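Long-range contacts in malonyl acyl carrier protein transacylase (Streptococcus pneumoniae, PDB 3IM8), which probably transfers the malonyl group from malonyl-CoA to the holo acyl carrier protein, the step that supplies malonyl units for fatty acid synthesis: residues 151-156 with 198-203; 128-133 with 164-169; 92-97 with 242-247. All blocks are in the same frame, centred on the assembly; numbering follows the deposited sequence.

Contact 1. Residues 151-156 with 198-203. With ACT (acetate ion), chain B.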
loop_
_atom_site.group_PDB
_atom_site.type_symbol
_atom_site.label_atom_id
_atom_site.label_comp_id
_atom_site.label_asym_id
_atom_site.label_seq_id
_atom_site.Cartn_x
_atom_site.Cartn_y
_atom_site.Cartn_z
ATOM N N LEU A 151 19.498 -18.566 9.877
ATOM C CA LEU A 151 19.809 -18.969 8.521
ATOM C C LEU A 151 19.768 -17.818 7.485
ATOM O O LEU A 151 20.000 -18.071 6.320
ATOM C CB LEU A 151 18.871 -20.136 8.133
ATOM C CG LEU A 151 19.197 -21.526 8.707
ATOM C CD1 LEU A 151 19.301 -21.603 10.210
ATOM C CD2 LEU A 151 18.183 -22.535 8.216
ATOM N N GLY A 152 19.448 -16.576 7.918
ATOM C CA GLY A 152 19.269 -15.382 7.059
ATOM C C GLY A 152 17.992 -14.558 7.341
ATOM O O GLY A 152 17.156 -14.931 8.168
ATOM N N VAL A 153 17.812 -13.451 6.621
ATOM C CA VAL A 153 16.573 -12.635 6.740
ATOM C C VAL A 153 15.259 -13.380 6.466
ATOM O O VAL A 153 15.009 -13.817 5.351
ATOM C CB VAL A 153 16.630 -11.359 5.864
ATOM C CG1 VAL A 153 15.381 -10.497 6.147
ATOM C CG2 VAL A 153 17.940 -10.572 6.155
ATOM N N VAL A 154 14.433 -13.532 7.506
ATOM C CA VAL A 154 13.026 -13.937 7.372
ATOM C C VAL A 154 12.159 -13.282 8.465
ATOM O O VAL A 154 12.338 -13.559 9.646
ATOM C CB VAL A 154 12.893 -15.475 7.404
ATOM C CG1 VAL A 154 13.662 -16.047 8.622
ATOM C CG2 VAL A 154 11.443 -15.875 7.397
ATOM N N THR A 155 11.247 -12.383 8.100
ATOM C CA THR A 155 10.305 -11.826 9.122
ATOM C C THR A 155 8.873 -11.686 8.570
ATOM O O THR A 155 8.686 -11.750 7.336
ATOM C CB THR A 155 10.751 -10.449 9.665
ATOM O OG1 THR A 155 10.978 -9.546 8.580
ATOM C CG2 THR A 155 12.023 -10.577 10.514
ATOM N N PRO A 156 7.864 -11.529 9.458
ATOM C CA PRO A 156 6.565 -11.161 8.885
ATOM C C PRO A 156 6.703 -9.810 8.171
ATOM O O PRO A 156 7.294 -8.891 8.724
ATOM C CB PRO A 156 5.636 -11.064 10.100
ATOM C CG PRO A 156 6.244 -12.031 11.093
ATOM C CD PRO A 156 7.764 -11.758 10.912
ATOM N N PHE A 198 9.972 -7.178 0.100
ATOM C CA PHE A 198 9.768 -5.831 0.633
ATOM C C PHE A 198 9.338 -5.936 2.108
ATOM O O PHE A 198 8.730 -6.951 2.525
ATOM C CB PHE A 198 8.654 -5.130 -0.168
ATOM C CG PHE A 198 8.990 -4.846 -1.614
ATOM C CD1 PHE A 198 7.983 -4.505 -2.492
ATOM C CD2 PHE A 198 10.299 -4.862 -2.083
ATOM C CE1 PHE A 198 8.255 -4.174 -3.836
ATOM C CE2 PHE A 198 10.594 -4.551 -3.419
ATOM C CZ PHE A 198 9.560 -4.207 -4.306
ATOM N N HIS A 199 9.626 -4.901 2.896
ATOM C CA HIS A 199 9.199 -4.810 4.325
ATOM C C HIS A 199 9.962 -5.804 5.244
ATOM O O HIS A 199 9.442 -6.269 6.268
ATOM C CB HIS A 199 7.661 -4.846 4.500
ATOM C CG HIS A 199 6.918 -3.983 3.521
ATOM N ND1 HIS A 199 6.869 -2.608 3.625
ATOM C CD2 HIS A 199 6.216 -4.302 2.405
ATOM C CE1 HIS A 199 6.176 -2.113 2.612
ATOM N NE2 HIS A 199 5.761 -3.121 1.860
ATOM N N THR A 200 11.241 -6.040 4.868
ATOM C CA THR A 200 12.253 -6.782 5.646
ATOM C C THR A 200 13.593 -5.982 5.591
ATOM O O THR A 200 13.753 -5.070 4.756
ATOM C CB THR A 200 12.466 -8.226 5.072
ATOM O OG1 THR A 200 13.260 -8.190 3.872
ATOM C CG2 THR A 200 11.111 -8.947 4.796
ATOM N N SER A 201 14.546 -6.320 6.471
ATOM C CA SER A 201 15.898 -5.686 6.431
ATOM C C SER A 201 16.627 -5.764 5.097
ATOM O O SER A 201 17.538 -4.968 4.833
ATOM C CB SER A 201 16.804 -6.292 7.484
ATOM O OG SER A 201 15.980 -6.944 8.428
ATOM N N LEU A 202 16.239 -6.709 4.246
ATOM C CA LEU A 202 16.854 -6.783 2.903
ATOM C C LEU A 202 16.716 -5.453 2.210
ATOM O O LEU A 202 17.522 -5.105 1.345
ATOM C CB LEU A 202 16.270 -7.914 2.062
ATOM C CG LEU A 202 16.579 -9.263 2.721
ATOM C CD1 LEU A 202 15.590 -10.339 2.320
ATOM C CD2 LEU A 202 18.050 -9.685 2.480
ATOM N N LEU A 203 15.719 -4.668 2.624
ATOM C CA LEU A 203 15.485 -3.384 1.953
ATOM C C LEU A 203 16.216 -2.217 2.581
ATOM O O LEU A 203 16.019 -1.070 2.167
ATOM C CB LEU A 203 13.975 -3.088 1.841
ATOM C CG LEU A 203 13.494 -3.727 0.518
ATOM C CD1 LEU A 203 13.621 -5.271 0.548
ATOM C CD2 LEU A 203 12.088 -3.296 0.170
HETATM C C ACT B . 5.068 -2.257 -1.906
HETATM O O ACT B . 5.452 -2.596 -0.721
HETATM O OXT ACT B . 5.213 -1.005 -2.387
HETATM C CH3 ACT B . 4.458 -3.453 -2.614
HETATM O O HOH W 1 13.539 -8.295 8.560
#
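Val153 and Leu202 lie alongside each other, pointing opposite ways, with CB and both methyls of the valine against the branched end of the leucine; Val153 CB is 3.8 Å from Leu202 CG. The two valine methyls divide the work. CG1, set anti to the backbone N (chi1 -174°), also reaches Thr200 CB at 3.8 Å, whereas CG2 faces Leu202 CD2. Two residues on, in the strand, the side chains of Thr155 and Thr200 cross at a slant, and Thr155 OG1 rests 3.8 Å from the methyl CG2 of Thr200. The same hydroxyl is bridged to the loop by a water, which lies 2.9 Å from Thr155 OG1 and accepts a hydrogen bond from Ser201 N at 3.0 Å. Thr200 OG1 turns back into its own loop, hydrogen-bonded to Pro197 O, and takes a weak bond from Leu202 N. His199 leads its ring away from the strand. Its NE2 donates to an acetate oxygen at 2.7 Å, near the ring plane though bent (138°), and ND1 is taken by the backbone O of Gln247. The acetate, probably from the crystallisation liquor, is also bonded to Ser90 and Arg115. The start of strand 154-161 and the residue before it thus pack against the loop bearing His199, which with Ser90 is predicted to form the Ser-His active site of this FabD-family acyltransferase.

Contact 2. Residues 128-133 with 164-169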
loop_
_atom_site.group_PDB
_atom_site.type_symbol
_atom_site.label_atom_id
_atom_site.label_comp_id
_atom_site.label_asym_id
_atom_site.label_seq_id
_atom_site.Cartn_x
_atom_site.Cartn_y
_atom_site.Cartn_z
ATOM N N GLY A 128 14.469 -13.403 -3.517
ATOM C CA GLY A 128 13.886 -13.859 -2.229
ATOM C C GLY A 128 12.554 -14.644 -2.240
ATOM O O GLY A 128 12.192 -15.246 -3.230
ATOM N N LYS A 129 11.812 -14.661 -1.139
ATOM C CA LYS A 129 10.602 -15.482 -1.106
ATOM C C LYS A 129 9.564 -14.794 -0.195
ATOM O O LYS A 129 9.945 -13.976 0.630
ATOM C CB LYS A 129 10.933 -16.928 -0.663
ATOM C CG LYS A 129 9.741 -17.939 -0.761
ATOM C CD LYS A 129 10.089 -19.441 -0.927
ATOM C CE LYS A 129 8.760 -20.267 -0.805
ATOM N NZ LYS A 129 8.717 -21.697 -1.298
ATOM N N MET A 130 8.276 -15.124 -0.382
ATOM C CA MET A 130 7.120 -14.586 0.341
ATOM C C MET A 130 6.070 -15.681 0.491
ATOM O O MET A 130 5.689 -16.331 -0.504
ATOM C CB MET A 130 6.509 -13.371 -0.418
ATOM C CG MET A 130 7.342 -12.081 -0.272
ATOM S SD MET A 130 6.760 -10.747 -1.318
ATOM C CE MET A 130 5.166 -10.572 -0.484
ATOM N N VAL A 131 5.613 -15.927 1.715
ATOM C CA VAL A 131 4.636 -16.953 1.864
ATOM C C VAL A 131 3.533 -16.330 2.640
ATOM O O VAL A 131 3.812 -15.657 3.598
ATOM C CB VAL A 131 5.202 -18.206 2.606
ATOM C CG1 VAL A 131 4.073 -19.185 2.863
ATOM C CG2 VAL A 131 6.244 -18.899 1.735
ATOM N N ALA A 132 2.285 -16.495 2.211
ATOM C CA ALA A 132 1.149 -16.132 3.055
ATOM C C ALA A 132 0.842 -17.291 3.996
ATOM O O ALA A 132 0.562 -18.406 3.565
ATOM C CB ALA A 132 -0.086 -15.802 2.214
ATOM N N VAL A 133 0.899 -16.996 5.292
ATOM C CA VAL A 133 0.572 -17.958 6.335
ATOM C C VAL A 133 -0.847 -17.712 6.836
ATOM O O VAL A 133 -1.104 -16.763 7.577
ATOM C CB VAL A 133 1.550 -17.867 7.519
ATOM C CG1 VAL A 133 1.215 -18.916 8.566
ATOM C CG2 VAL A 133 2.983 -18.023 7.035
ATOM N N GLN A 164 -4.109 -13.932 8.503
ATOM C CA GLN A 164 -3.471 -13.762 7.205
ATOM C C GLN A 164 -2.218 -12.917 7.340
ATOM O O GLN A 164 -2.280 -11.688 7.326
ATOM C CB GLN A 164 -4.438 -13.115 6.212
ATOM C CG GLN A 164 -4.360 -13.687 4.806
ATOM C CD GLN A 164 -3.400 -12.921 3.917
ATOM O OE1 GLN A 164 -2.196 -12.881 4.174
ATOM N NE2 GLN A 164 -3.929 -12.307 2.866
ATOM N N ILE A 165 -1.077 -13.583 7.475
ATOM C CA ILE A 165 0.182 -12.881 7.665
ATOM C C ILE A 165 1.209 -13.381 6.667
ATOM O O ILE A 165 1.473 -14.587 6.583
ATOM C CB ILE A 165 0.703 -13.072 9.147
ATOM C CG1 ILE A 165 -0.238 -12.276 10.086
ATOM C CG2 ILE A 165 2.183 -12.614 9.276
ATOM C CD1 ILE A 165 -0.200 -12.623 11.553
ATOM N N VAL A 166 1.771 -12.457 5.895
ATOM C CA VAL A 166 2.787 -12.817 4.957
ATOM C C VAL A 166 4.167 -12.648 5.589
ATOM O O VAL A 166 4.511 -11.552 6.094
ATOM C CB VAL A 166 2.734 -11.973 3.632
ATOM C CG1 VAL A 166 3.806 -12.474 2.626
ATOM C CG2 VAL A 166 1.322 -12.005 3.019
ATOM N N ILE A 167 4.962 -13.723 5.527
ATOM C CA ILE A 167 6.382 -13.658 5.907
ATOM C C ILE A 167 7.210 -13.454 4.655
ATOM O O ILE A 167 6.853 -13.945 3.598
ATOM C CB ILE A 167 6.806 -14.953 6.690
ATOM C CG1 ILE A 167 6.657 -16.204 5.798
ATOM C CG2 ILE A 167 5.859 -15.159 7.876
ATOM C CD1 ILE A 167 7.619 -17.332 6.201
ATOM N N ALA A 168 8.335 -12.754 4.772
ATOM C CA ALA A 168 9.193 -12.565 3.628
ATOM C C ALA A 168 10.689 -12.635 4.005
ATOM O O ALA A 168 11.045 -12.598 5.195
ATOM C CB ALA A 168 8.862 -11.214 2.983
ATOM N N GLY A 169 11.552 -12.722 2.982
ATOM C CA GLY A 169 13.013 -12.593 3.139
ATOM C C GLY A 169 13.776 -13.453 2.143
ATOM O O GLY A 169 13.322 -13.627 1.026
#
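Lys129 N donates to Gly169 O at 2.8 Å, and Gly169 N returns a bond to Lys129 O, closing the first of three hydrogen-bonded pairs between strands 129-133 and 164-169. Val131 pairs with Ile167 in the same way, both bonds being 3.0 Å between Val131 N and Ile167 O and between Ile167 N and Val131 O. At the far end Val133 N reaches Ile165 O at 2.8 Å, and Ile165 N returns a bond to Val133 O. The strands run antiparallel, 157° between their directions, as neighbours in the mixed sheet of the smaller, ferredoxin-like subdomain of the acyltransferase fold. Met130, Ala132, Val166 and Ala168 share one face. There Met130 CG sits 3.7 Å from Ala168 CB, and the chain, bent at chi3 (65°), carries CE to Val166 CG1 at 3.9 Å. Ala132 CB meets the other valine methyl, CG2. Ala168 also touches Thr200 in the loop that bears His199. On the opposite face, Val131 CB lies 4.0 Å from Ile167 CG1, while the side chains of Ile167 and Val133 cross at a slant, their CG2 methyls 4.1 Å apart. Helices 138-148 and 171-184 pack over this face, with Ile141 touching Val133, Ile165 and Ile167, and Val178 touching Val131. Gly169, at positive phi, adopts a backbone conformation that suits glycine.

Contact 3. Residues 92-97 with 242-247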
loop_
_atom_site.group_PDB
_atom_site.type_symbol
_atom_site.label_atom_id
_atom_site.label_comp_id
_atom_site.label_asym_id
_atom_site.label_seq_id
_atom_site.Cartn_x
_atom_site.Cartn_y
_atom_site.Cartn_z
ATOM N N GLY A 92 0.399 2.737 -1.073
ATOM C CA GLY A 92 -0.851 3.483 -0.750
ATOM C C GLY A 92 -0.739 4.470 0.434
ATOM O O GLY A 92 -1.625 5.306 0.688
ATOM N N GLU A 93 0.332 4.379 1.188
ATOM C CA GLU A 93 0.529 5.319 2.299
ATOM C C GLU A 93 0.839 6.691 1.743
ATOM O O GLU A 93 0.525 7.718 2.385
ATOM C CB GLU A 93 1.693 4.842 3.185
ATOM C CG GLU A 93 1.981 5.741 4.365
ATOM C CD GLU A 93 2.412 4.921 5.545
ATOM O OE1 GLU A 93 1.546 4.293 6.180
ATOM O OE2 GLU A 93 3.611 4.865 5.804
ATOM N N TYR A 94 1.472 6.711 0.570
ATOM C CA TYR A 94 1.868 7.986 -0.058
ATOM C C TYR A 94 0.667 8.678 -0.645
ATOM O O TYR A 94 0.515 9.900 -0.536
ATOM C CB TYR A 94 2.949 7.798 -1.129
ATOM C CG TYR A 94 4.312 7.510 -0.585
ATOM C CD1 TYR A 94 4.612 6.261 -0.047
ATOM C CD2 TYR A 94 5.295 8.493 -0.575
ATOM C CE1 TYR A 94 5.902 5.990 0.458
ATOM C CE2 TYR A 94 6.592 8.229 -0.080
ATOM C CZ TYR A 94 6.878 6.989 0.421
ATOM O OH TYR A 94 8.129 6.712 0.887
ATOM N N SER A 95 -0.201 7.886 -1.259
ATOM C CA SER A 95 -1.512 8.386 -1.759
ATOM C C SER A 95 -2.327 9.043 -0.623
ATOM O O SER A 95 -2.894 10.109 -0.809
ATOM C CB SER A 95 -2.324 7.230 -2.380
ATOM O OG SER A 95 -1.596 6.557 -3.399
ATOM N N ALA A 96 -2.357 8.348 0.530
ATOM C CA ALA A 96 -2.967 8.770 1.802
ATOM C C ALA A 96 -2.283 10.026 2.368
ATOM O O ALA A 96 -2.946 10.922 2.887
ATOM C CB ALA A 96 -2.832 7.689 2.731
ATOM N N LEU A 97 -0.956 10.109 2.247
ATOM C CA LEU A 97 -0.223 11.344 2.614
ATOM C C LEU A 97 -0.675 12.525 1.791
ATOM O O LEU A 97 -0.835 13.620 2.335
ATOM C CB LEU A 97 1.306 11.187 2.512
ATOM C CG LEU A 97 1.896 10.440 3.726
ATOM C CD1 LEU A 97 3.360 10.023 3.429
ATOM C CD2 LEU A 97 1.793 11.263 5.042
ATOM N N GLN A 242 11.178 9.927 8.702
ATOM C CA GLN A 242 11.761 8.862 9.508
ATOM C C GLN A 242 10.902 7.602 9.353
ATOM O O GLN A 242 11.418 6.490 9.265
ATOM C CB GLN A 242 11.799 9.262 11.002
ATOM C CG GLN A 242 12.882 8.556 11.832
ATOM C CD GLN A 242 12.407 7.368 12.730
ATOM O OE1 GLN A 242 11.210 7.233 13.061
ATOM N NE2 GLN A 242 13.381 6.523 13.156
ATOM N N LEU A 243 9.583 7.794 9.347
ATOM C CA LEU A 243 8.662 6.668 9.277
ATOM C C LEU A 243 8.619 6.060 7.859
ATOM O O LEU A 243 8.547 4.848 7.706
ATOM C CB LEU A 243 7.265 7.088 9.781
ATOM C CG LEU A 243 7.114 7.270 11.301
ATOM C CD1 LEU A 243 5.790 7.988 11.730
ATOM C CD2 LEU A 243 7.240 5.972 12.086
ATOM N N LEU A 244 8.670 6.908 6.822
ATOM C CA LEU A 244 8.661 6.409 5.456
ATOM C C LEU A 244 9.982 5.696 5.143
ATOM O O LEU A 244 10.016 4.688 4.432
ATOM C CB LEU A 244 8.388 7.540 4.483
ATOM C CG LEU A 244 6.967 8.076 4.619
ATOM C CD1 LEU A 244 6.887 9.296 3.807
ATOM C CD2 LEU A 244 5.891 7.038 4.225
ATOM N N THR A 245 11.062 6.228 5.703
ATOM C CA THR A 245 12.336 5.568 5.677
ATOM C C THR A 245 12.267 4.143 6.196
ATOM O O THR A 245 12.713 3.254 5.517
ATOM C CB THR A 245 13.375 6.383 6.416
ATOM O OG1 THR A 245 13.643 7.539 5.632
ATOM C CG2 THR A 245 14.667 5.565 6.621
ATOM N N ARG A 246 11.684 3.928 7.377
ATOM C CA ARG A 246 11.544 2.569 7.960
ATOM C C ARG A 246 10.483 1.706 7.276
ATOM O O ARG A 246 10.623 0.484 7.214
ATOM C CB ARG A 246 11.303 2.632 9.461
ATOM C CG ARG A 246 12.519 3.251 10.210
ATOM C CD ARG A 246 12.469 2.959 11.693
ATOM N NE ARG A 246 11.346 3.631 12.328
ATOM C CZ ARG A 246 10.369 3.035 13.014
ATOM N NH1 ARG A 246 10.309 1.726 13.170
ATOM N NH2 ARG A 246 9.428 3.771 13.558
ATOM N N GLN A 247 9.424 2.347 6.781
ATOM C CA GLN A 247 8.309 1.616 6.184
ATOM C C GLN A 247 8.730 0.558 5.156
ATOM O O GLN A 247 8.139 -0.529 5.149
ATOM C CB GLN A 247 7.277 2.570 5.567
ATOM C CG GLN A 247 6.016 1.914 5.058
ATOM C CD GLN A 247 5.600 2.502 3.688
ATOM O OE1 GLN A 247 6.451 2.741 2.808
ATOM N NE2 GLN A 247 4.301 2.742 3.513
#
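Helix 92-99, which follows the probable nucleophile elbow carrying the predicted active-site Ser90, faces helix 240-247 through Leu244 and Gln247. The short segments run nearly antiparallel with axes 12.2 Å apart, so side chains alone span the gap. Leu244 enters among Glu93, Tyr94 and Leu97. Its CD1 meets Leu97 CD1 tip to tip at 3.6 Å, and its CD2 lies 3.9 Å from Tyr94 CE1, obliquely to the ring, and 3.5 Å from Glu93 OE2. Leu244 CB is 3.7 Å from Tyr94 OH, a buried hydroxyl with no polar partner in the model. In the GxSxG arrangement of such hydrolase-like acyltransferases the serine sits at the turn between strand and helix, and Gln247 grips that turn: its NE2 is bonded to the backbone O of Ser90 and its OE1 to Arg115. With CG anti to the backbone N (chi1 -174°) and a bend at chi2, the glutamine approaches Glu93 head-on, each reaching out from its own helix. Their carboxylate and amide planes are only 21° apart, yet Glu93 OE2 and Gln247 NE2, 3.2 Å apart, meet at too poor an angle to bond. Glu93 OE1 is instead held by the backbone N of Asn229. Gln247 OE1 comes to the edge of the Tyr94 ring, 4.0 Å from CE1, near the ring plane, with the amide turned 55° from it.

Contacts 1 and 2 meet at the mixed sheet, their centres 10 Å apart: strands 154-161 and 164-169 are neighbours in it, and Thr155 O probably accepts a hydrogen bond from Ala168 N. Along the chain their segments alternate, and both contacts are nested inside the long loop closed by contact 3. Contact 3 lies nearer the centre of the chain, about 19 Å from contact 1 and 21 Å from contact 2, centre to centre, and does not touch the latter. Contacts 1 and 3 meet through His199 ND1 and Gln247 O, 2.9 Å apart. That probable bond ties the His199 loop to the helix pair beside Ser90, consistent with the closeness of the two predicted active-site residues, whose side chains are about 3 Å apart.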